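Local coordinates for protein lysozyme (Meretrix lusoria, PDB 3AYQ) that hydrolyses the beta-1,4 linkages between N-acetylmuramic acid and N-acetylglucosamine in bacterial peptidoglycan, and also those of chitin chains, lysing Gram-positive bacteria, at residues 13-18 against 36-41; 91-96 against 106-111. All blocks are in the same frame, centred on the assembly; numbering follows the deposited sequence.

Contact 1: residues 13-18 against 36-41; sequences CICKME and GYFQIK. With NAG (2-acetamido-2-deoxy-beta-D-glucopyranose), chain B; 4NN (N-[(5S,6R)-5-hydroxy-6-(hydroxymethyl)-2-oxo-5,6-dihydro-2H-pyran-3-yl]acetamide), chain C.
Cys15 is the bump that fits against Phe38. Its CB stands over one face of the Phe38 ring, 4.1 Å from the centroid in a CH-pi contact. The sulfur, put anti to the backbone N (chi1 -167°), keeps an oblique sulfur-aromatic contact with Phe38 while meeting the edge of the Tyr37 ring, SG lying 3.8 Å from Tyr37 CD2. One cysteine, linked to Cys21, thus fills the notch between two aromatic rings of a type I turn from Gly36 to Gln39. Ile14 crosses Phe38 at about a right angle, its CG2 branch against the ring edge at 3.8 Å from CD2, while Ala65 and Val69 of helix 62-80 also pack on the phenyl group.

One helical turn on, Glu18 lies along the backbone of the same turn. Its CG rests 3.5 Å from Phe38 O, and a bend at chi2 (-66°) brings OE1 to 3.3 Å from Gln39 CB. The Gln39 amide leads away from the helix. Its NE2 gives Gly36 O a nearly straight bond in the carbonyl plane and has Gly25 O as a second partner, while OE1 bonds Ser34, holding both ends. Glu18 OE2 accepts from O6 of the lactone inhibitor at 2.7 Å; Tyr108 is its second partner. Lys41 N donates to the acetamido O7 of the adjoining sugar.

A G1 beta bulge sets Gln39 and Ile40 opposite the single residue Cys35. Helix 8-19 thus packs on the turn leading into strand 40-41, at the glycan cleft of an i-type lysozyme, where Glu18 is the predicted proton donor.

Contact 2: residues 91-96 against 106-111; sequences REHNGG and IGYWNR. With 4NN (N-[(5S,6R)-5-hydroxy-6-(hydroxymethyl)-2-oxo-5,6-dihydro-2H-pyran-3-yl]acetamide), chain C; NAG (2-acetamido-2-deoxy-beta-D-glucopyranose), chain B.
Helix 91-95 and helix 106-111 run closer to antiparallel than parallel, their directions 126° apart and their axes 9.3 Å apart at closest approach. The backbones come nearest at Arg91 and Trp109, whose CA atoms are 6.4 Å apart, and the two helices are joined here by side-chain packing without a direct hydrogen bond.

Asn94 lies flat on Tyr108. Its amide plane is stacked within 9° of the ring, and Asn94 CB stands over the centre of the Tyr108 ring, a CH-pi contact 3.5 Å from the centroid. The tyrosine hydroxyl, a partner of Glu18, lies at the edge of the His93 ring. At the other end, a bend at chi3 (60°) turns the Arg91 guanidinium so that one face lies over Ile106, with NH2 3.6 Å from CG1; NE bonds the Thr105 hydroxyl and NH2 the carbonyl of Lys102. On the cleft side, the acetamido methyl C8 of the N-acetylglucosamine (NAG) rests on a face of the His93 imidazole, 3.3 Å from CE1, while the NAG N2 donates to His93 O at 2.9 Å.

Ile14 of helix 8-19 touches both His93 and Tyr108; Val69 and Met73 of helix 62-80 touch His93, whose ring is gripped at both nitrogens, ND1 by the Tyr44 hydroxyl and NE2 by Phe38 O, just before strand 40-41.

Overall arrangement
From the N terminus the chain first runs through helix 8-19, then the strands 26-29 and 32-35, and contact 1 closes that loop by bringing the turn before strand 40-41 back onto the helix. Helices 42-47, 55-59 and 62-80 follow before contact 2 closes a shorter loop between helices 86-95 and 104-112. The two contacts follow in series, neither nesting nor crossing; their centres lie about 12 Å apart and they touch. Glu18 OE2 lies 2.5 Å from Tyr108 OH, and Phe38 O 2.8 Å from His93 NE2. Packing of Met17 on Arg111 adds to the join. The turn and helices 8-19, 86-95 and 104-112 thereby meet around one glycan site, whose inhibitor and sugar both contacts share.

Contact 1: residues 13-18 against 36-41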
loop_
_atom_site.group_PDB
_atom_site.type_symbol
_atom_site.label_atom_id
_atom_site.label_comp_id
_atom_site.label_asym_id
_atom_site.label_seq_id
_atom_site.Cartn_x
_atom_site.Cartn_y
_atom_site.Cartn_z
ATOM N N CYS A 13 -3.128 -7.836 -4.678
ATOM C CA CYS A 13 -2.001 -7.622 -5.573
ATOM C C CYS A 13 -0.894 -6.816 -4.914
ATOM O O CYS A 13 0.278 -7.154 -5.041
ATOM C CB CYS A 13 -2.467 -6.950 -6.865
ATOM S SG CYS A 13 -3.389 -8.138 -7.884
ATOM N N ILE A 14 -1.264 -5.763 -4.195
ATOM C CA ILE A 14 -0.265 -4.949 -3.523
ATOM C C ILE A 14 0.408 -5.776 -2.431
ATOM O O ILE A 14 1.628 -5.729 -2.268
ATOM C CB ILE A 14 -0.896 -3.682 -2.896
ATOM C CG1 ILE A 14 -1.469 -2.788 -4.001
ATOM C CG2 ILE A 14 0.144 -2.931 -2.085
ATOM C CD1 ILE A 14 -2.258 -1.592 -3.494
ATOM N N CYS A 15 -0.393 -6.545 -1.697
ATOM C CA CYS A 15 0.128 -7.375 -0.621
ATOM C C CYS A 15 1.149 -8.367 -1.176
ATOM O O CYS A 15 2.212 -8.566 -0.590
ATOM C CB CYS A 15 -1.023 -8.112 0.082
ATOM S SG CYS A 15 -0.584 -8.907 1.665
ATOM N N LYS A 16 0.834 -8.979 -2.313
ATOM C CA LYS A 16 1.748 -9.937 -2.927
ATOM C C LYS A 16 3.016 -9.246 -3.425
ATOM O O LYS A 16 4.118 -9.775 -3.296
ATOM C CB LYS A 16 1.057 -10.650 -4.090
ATOM C CG LYS A 16 -0.067 -11.578 -3.669
ATOM C CD LYS A 16 -0.766 -12.147 -4.896
ATOM C CE LYS A 16 -1.905 -13.075 -4.509
ATOM N NZ LYS A 16 -2.633 -13.563 -5.717
ATOM N N MET A 17 2.849 -8.057 -3.993
ATOM C CA MET A 17 3.967 -7.278 -4.512
ATOM C C MET A 17 4.963 -6.894 -3.414
ATOM O O MET A 17 6.174 -6.957 -3.609
ATOM C CB MET A 17 3.430 -6.011 -5.189
ATOM C CG MET A 17 4.497 -5.038 -5.659
ATOM S SD MET A 17 5.574 -5.757 -6.915
ATOM C CE MET A 17 6.549 -4.304 -7.395
ATOM N N GLU A 18 4.443 -6.516 -2.253
ATOM C CA GLU A 18 5.283 -6.086 -1.141
ATOM C C GLU A 18 5.956 -7.190 -0.338
ATOM O O GLU A 18 7.098 -7.032 0.096
ATOM C CB GLU A 18 4.467 -5.225 -0.174
ATOM C CG GLU A 18 3.915 -3.940 -0.768
ATOM C CD GLU A 18 4.996 -2.955 -1.154
ATOM O OE1 GLU A 18 6.143 -3.108 -0.688
ATOM O OE2 GLU A 18 4.695 -2.014 -1.919
ATOM N N GLY A 36 6.065 -5.517 7.526
ATOM C CA GLY A 36 4.916 -6.383 7.321
ATOM C C GLY A 36 4.347 -6.676 5.945
ATOM O O GLY A 36 4.997 -6.493 4.916
ATOM N N TYR A 37 3.103 -7.150 5.958
ATOM C CA TYR A 37 2.369 -7.518 4.747
ATOM C C TYR A 37 2.396 -6.495 3.622
ATOM O O TYR A 37 2.554 -6.857 2.456
ATOM C CB TYR A 37 0.901 -7.809 5.078
ATOM C CG TYR A 37 0.666 -9.109 5.799
ATOM C CD1 TYR A 37 0.769 -9.192 7.189
ATOM C CD2 TYR A 37 0.341 -10.265 5.091
ATOM C CE1 TYR A 37 0.553 -10.395 7.855
ATOM C CE2 TYR A 37 0.124 -11.475 5.749
ATOM C CZ TYR A 37 0.231 -11.533 7.127
ATOM O OH TYR A 37 0.021 -12.728 7.777
ATOM N N PHE A 38 2.208 -5.224 3.964
ATOM C CA PHE A 38 2.196 -4.170 2.957
ATOM C C PHE A 38 3.433 -3.278 2.978
ATOM O O PHE A 38 3.472 -2.255 2.299
ATOM C CB PHE A 38 0.933 -3.309 3.105
ATOM C CG PHE A 38 -0.331 -4.016 2.698
ATOM C CD1 PHE A 38 -0.943 -4.931 3.550
ATOM C CD2 PHE A 38 -0.887 -3.796 1.440
ATOM C CE1 PHE A 38 -2.090 -5.621 3.155
ATOM C CE2 PHE A 38 -2.034 -4.478 1.035
ATOM C CZ PHE A 38 -2.634 -5.393 1.891
ATOM N N GLN A 39 4.440 -3.677 3.751
ATOM C CA GLN A 39 5.683 -2.920 3.853
ATOM C C GLN A 39 5.433 -1.438 4.099
ATOM O O GLN A 39 5.900 -0.574 3.356
ATOM C CB GLN A 39 6.518 -3.134 2.589
ATOM C CG GLN A 39 7.083 -4.544 2.503
ATOM C CD GLN A 39 8.163 -4.787 3.540
ATOM O OE1 GLN A 39 9.279 -4.281 3.417
ATOM N NE2 GLN A 39 7.831 -5.553 4.577
ATOM N N ILE A 40 4.694 -1.167 5.167
ATOM C CA ILE A 40 4.333 0.183 5.563
ATOM C C ILE A 40 5.373 0.825 6.471
ATOM O O ILE A 40 5.848 0.211 7.427
ATOM C CB ILE A 40 2.961 0.165 6.278
ATOM C CG1 ILE A 40 1.877 -0.252 5.283
ATOM C CG2 ILE A 40 2.638 1.526 6.860
ATOM C CD1 ILE A 40 0.519 -0.449 5.910
ATOM N N LYS A 41 5.740 2.059 6.146
ATOM C CA LYS A 41 6.701 2.807 6.943
ATOM C C LYS A 41 5.942 3.526 8.059
ATOM O O LYS A 41 4.723 3.712 7.974
ATOM C CB LYS A 41 7.434 3.812 6.059
ATOM C CG LYS A 41 8.236 3.162 4.946
ATOM C CD LYS A 41 8.887 4.206 4.052
ATOM C CE LYS A 41 9.866 3.561 3.083
ATOM N NZ LYS A 41 10.969 2.872 3.813
HETATM C C1 NAG B . 7.013 4.577 0.557
HETATM C C2 NAG B . 5.959 4.902 1.631
HETATM C C3 NAG B . 5.495 6.367 1.583
HETATM C C4 NAG B . 6.649 7.372 1.474
HETATM C C5 NAG B . 7.660 6.867 0.433
HETATM C C6 NAG B . 8.882 7.796 0.346
HETATM C C7 NAG B . 4.590 3.143 2.646
HETATM C C8 NAG B . 3.488 2.140 2.425
HETATM N N2 NAG B . 4.853 3.965 1.640
HETATM O O3 NAG B . 4.674 6.721 2.676
HETATM O O4 NAG B . 6.325 8.503 1.230
HETATM O O5 NAG B . 8.057 5.522 0.636
HETATM O O6 NAG B . 9.854 7.518 1.325
HETATM O O7 NAG B . 5.197 3.125 3.685
HETATM C C1 4NN C . 9.387 0.395 0.109
HETATM O O1 4NN C . 10.265 -0.422 0.308
HETATM C C2 4NN C . 9.513 1.212 -0.989
HETATM N N2 4NN C . 10.568 0.981 -1.827
HETATM C C3 4NN C . 8.574 2.237 -1.107
HETATM C C4 4NN C . 7.396 2.353 -0.099
HETATM O O4 4NN C . 7.516 3.319 0.894
HETATM C C5 4NN C . 7.181 0.996 0.637
HETATM O O5 4NN C . 8.449 0.545 1.039
HETATM C C6 4NN C . 6.270 -0.039 -0.040
HETATM O O6 4NN C . 6.256 0.161 -1.418
HETATM C C7 4NN C . 10.769 1.664 -2.949
HETATM O O7 4NN C . 10.052 2.581 -3.289
HETATM C C8 4NN C . 12.000 1.277 -3.811
#

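Contact 2: residues 91-96 against 106-111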
loop_
_atom_site.group_PDB
_atom_site.type_symbol
_atom_site.label_atom_id
_atom_site.label_comp_id
_atom_site.label_asym_id
_atom_site.label_seq_id
_atom_site.Cartn_x
_atom_site.Cartn_y
_atom_site.Cartn_z
ATOM N N ARG A 91 0.356 3.141 -6.904
ATOM C CA ARG A 91 1.373 4.173 -7.022
ATOM C C ARG A 91 1.407 5.057 -5.777
ATOM O O ARG A 91 2.475 5.485 -5.346
ATOM C CB ARG A 91 1.133 4.996 -8.291
ATOM C CG ARG A 91 1.190 4.141 -9.561
ATOM C CD ARG A 91 1.049 4.965 -10.839
ATOM N NE ARG A 91 2.108 5.961 -10.982
ATOM C CZ ARG A 91 2.213 6.794 -12.012
ATOM N NH1 ARG A 91 1.323 6.751 -12.994
ATOM N NH2 ARG A 91 3.200 7.677 -12.059
ATOM N N GLU A 92 0.242 5.311 -5.188
ATOM C CA GLU A 92 0.177 6.122 -3.975
ATOM C C GLU A 92 0.851 5.374 -2.833
ATOM O O GLU A 92 1.555 5.964 -2.018
ATOM C CB GLU A 92 -1.278 6.414 -3.596
ATOM C CG GLU A 92 -1.916 7.503 -4.426
ATOM C CD GLU A 92 -1.380 8.878 -4.072
ATOM O OE1 GLU A 92 -1.873 9.484 -3.094
ATOM O OE2 GLU A 92 -0.456 9.351 -4.759
ATOM N N HIS A 93 0.628 4.065 -2.783
ATOM C CA HIS A 93 1.211 3.241 -1.735
ATOM C C HIS A 93 2.730 3.242 -1.838
ATOM O O HIS A 93 3.435 3.357 -0.838
ATOM C CB HIS A 93 0.697 1.804 -1.845
ATOM C CG HIS A 93 1.081 0.935 -0.688
ATOM N ND1 HIS A 93 0.534 1.086 0.569
ATOM C CD2 HIS A 93 1.970 -0.082 -0.594
ATOM C CE1 HIS A 93 1.070 0.198 1.388
ATOM N NE2 HIS A 93 1.944 -0.522 0.708
ATOM N N ASN A 94 3.236 3.129 -3.061
ATOM C CA ASN A 94 4.673 3.091 -3.265
ATOM C C ASN A 94 5.370 4.448 -3.210
ATOM O O ASN A 94 6.503 4.538 -2.742
ATOM C CB ASN A 94 4.991 2.414 -4.599
ATOM C CG ASN A 94 6.475 2.207 -4.805
ATOM O OD1 ASN A 94 7.137 1.511 -4.025
ATOM N ND2 ASN A 94 7.010 2.808 -5.856
ATOM N N GLY A 95 4.697 5.499 -3.671
ATOM C CA GLY A 95 5.322 6.812 -3.701
ATOM C C GLY A 95 4.880 7.900 -2.738
ATOM O O GLY A 95 5.432 8.999 -2.767
ATOM N N GLY A 96 3.893 7.631 -1.896
ATOM C CA GLY A 96 3.472 8.653 -0.957
ATOM C C GLY A 96 2.224 9.426 -1.334
ATOM O O GLY A 96 1.508 9.034 -2.247
ATOM N N ILE A 106 5.905 4.415 -11.744
ATOM C CA ILE A 106 5.458 3.792 -12.980
ATOM C C ILE A 106 5.980 2.359 -12.998
ATOM O O ILE A 106 5.273 1.431 -13.397
ATOM C CB ILE A 106 6.005 4.536 -14.214
ATOM C CG1 ILE A 106 5.329 5.907 -14.337
ATOM C CG2 ILE A 106 5.761 3.712 -15.471
ATOM C CD1 ILE A 106 5.947 6.791 -15.405
ATOM N N GLY A 107 7.218 2.186 -12.542
ATOM C CA GLY A 107 7.832 0.870 -12.522
ATOM C C GLY A 107 7.200 -0.070 -11.522
ATOM O O GLY A 107 7.124 -1.279 -11.755
ATOM N N TYR A 108 6.743 0.484 -10.404
ATOM C CA TYR A 108 6.111 -0.315 -9.364
ATOM C C TYR A 108 4.815 -0.903 -9.897
ATOM O O TYR A 108 4.524 -2.081 -9.686
ATOM C CB TYR A 108 5.838 0.552 -8.134
ATOM C CG TYR A 108 5.125 -0.164 -7.008
ATOM C CD1 TYR A 108 3.734 -0.155 -6.922
ATOM C CD2 TYR A 108 5.842 -0.843 -6.023
ATOM C CE1 TYR A 108 3.073 -0.801 -5.882
ATOM C CE2 TYR A 108 5.190 -1.491 -4.977
ATOM C CZ TYR A 108 3.808 -1.467 -4.912
ATOM O OH TYR A 108 3.160 -2.112 -3.879
ATOM N N TRP A 109 4.048 -0.075 -10.601
ATOM C CA TRP A 109 2.777 -0.502 -11.173
ATOM C C TRP A 109 2.997 -1.583 -12.232
ATOM O O TRP A 109 2.279 -2.584 -12.268
ATOM C CB TRP A 109 2.051 0.702 -11.786
ATOM C CG TRP A 109 0.783 0.373 -12.525
ATOM C CD1 TRP A 109 0.464 0.745 -13.799
ATOM C CD2 TRP A 109 -0.340 -0.372 -12.032
ATOM N NE1 TRP A 109 -0.783 0.280 -14.134
ATOM C CE2 TRP A 109 -1.300 -0.410 -13.068
ATOM C CE3 TRP A 109 -0.628 -1.011 -10.819
ATOM C CZ2 TRP A 109 -2.529 -1.063 -12.931
ATOM C CZ3 TRP A 109 -1.857 -1.665 -10.682
ATOM C CH2 TRP A 109 -2.790 -1.683 -11.735
ATOM N N ASN A 110 3.988 -1.382 -13.094
ATOM C CA ASN A 110 4.272 -2.363 -14.132
ATOM C C ASN A 110 4.765 -3.690 -13.563
ATOM O O ASN A 110 4.403 -4.751 -14.064
ATOM C CB ASN A 110 5.292 -1.815 -15.140
ATOM C CG ASN A 110 4.676 -0.840 -16.116
ATOM O OD1 ASN A 110 3.496 -0.940 -16.440
ATOM N ND2 ASN A 110 5.478 0.099 -16.611
ATOM N N ARG A 111 5.589 -3.637 -12.522
ATOM C CA ARG A 111 6.108 -4.855 -11.908
ATOM C C ARG A 111 4.988 -5.587 -11.173
ATOM O O ARG A 111 4.914 -6.817 -11.194
ATOM C CB ARG A 111 7.236 -4.512 -10.929
ATOM C CG ARG A 111 7.779 -5.696 -10.140
ATOM C CD ARG A 111 8.850 -6.476 -10.898
ATOM N NE ARG A 111 9.297 -7.647 -10.143
ATOM C CZ ARG A 111 10.415 -8.326 -10.388
ATOM N NH1 ARG A 111 11.221 -7.956 -11.374
ATOM N NH2 ARG A 111 10.729 -9.381 -9.645
HETATM C C1 4NN C . 9.387 0.395 0.109
HETATM O O1 4NN C . 10.265 -0.422 0.308
HETATM C C2 4NN C . 9.513 1.212 -0.989
HETATM N N2 4NN C . 10.568 0.981 -1.827
HETATM C C3 4NN C . 8.574 2.237 -1.107
HETATM C C4 4NN C . 7.396 2.353 -0.099
HETATM O O4 4NN C . 7.516 3.319 0.894
HETATM C C5 4NN C . 7.181 0.996 0.637
HETATM O O5 4NN C . 8.449 0.545 1.039
HETATM C C6 4NN C . 6.270 -0.039 -0.040
HETATM O O6 4NN C . 6.256 0.161 -1.418
HETATM C C7 4NN C . 10.769 1.664 -2.949
HETATM O O7 4NN C . 10.052 2.581 -3.289
HETATM C C8 4NN C . 12.000 1.277 -3.811
HETATM C C1 NAG B . 7.013 4.577 0.557
HETATM C C2 NAG B . 5.959 4.902 1.631
HETATM C C3 NAG B . 5.495 6.367 1.583
HETATM C C4 NAG B . 6.649 7.372 1.474
HETATM C C5 NAG B . 7.660 6.867 0.433
HETATM C C6 NAG B . 8.882 7.796 0.346
HETATM C C7 NAG B . 4.590 3.143 2.646
HETATM C C8 NAG B . 3.488 2.140 2.425
HETATM N N2 NAG B . 4.853 3.965 1.640
HETATM O O3 NAG B . 4.674 6.721 2.676
HETATM O O4 NAG B . 6.325 8.503 1.230
HETATM O O5 NAG B . 8.057 5.522 0.636
HETATM O O6 NAG B . 9.854 7.518 1.325
HETATM O O7 NAG B . 5.197 3.125 3.685
#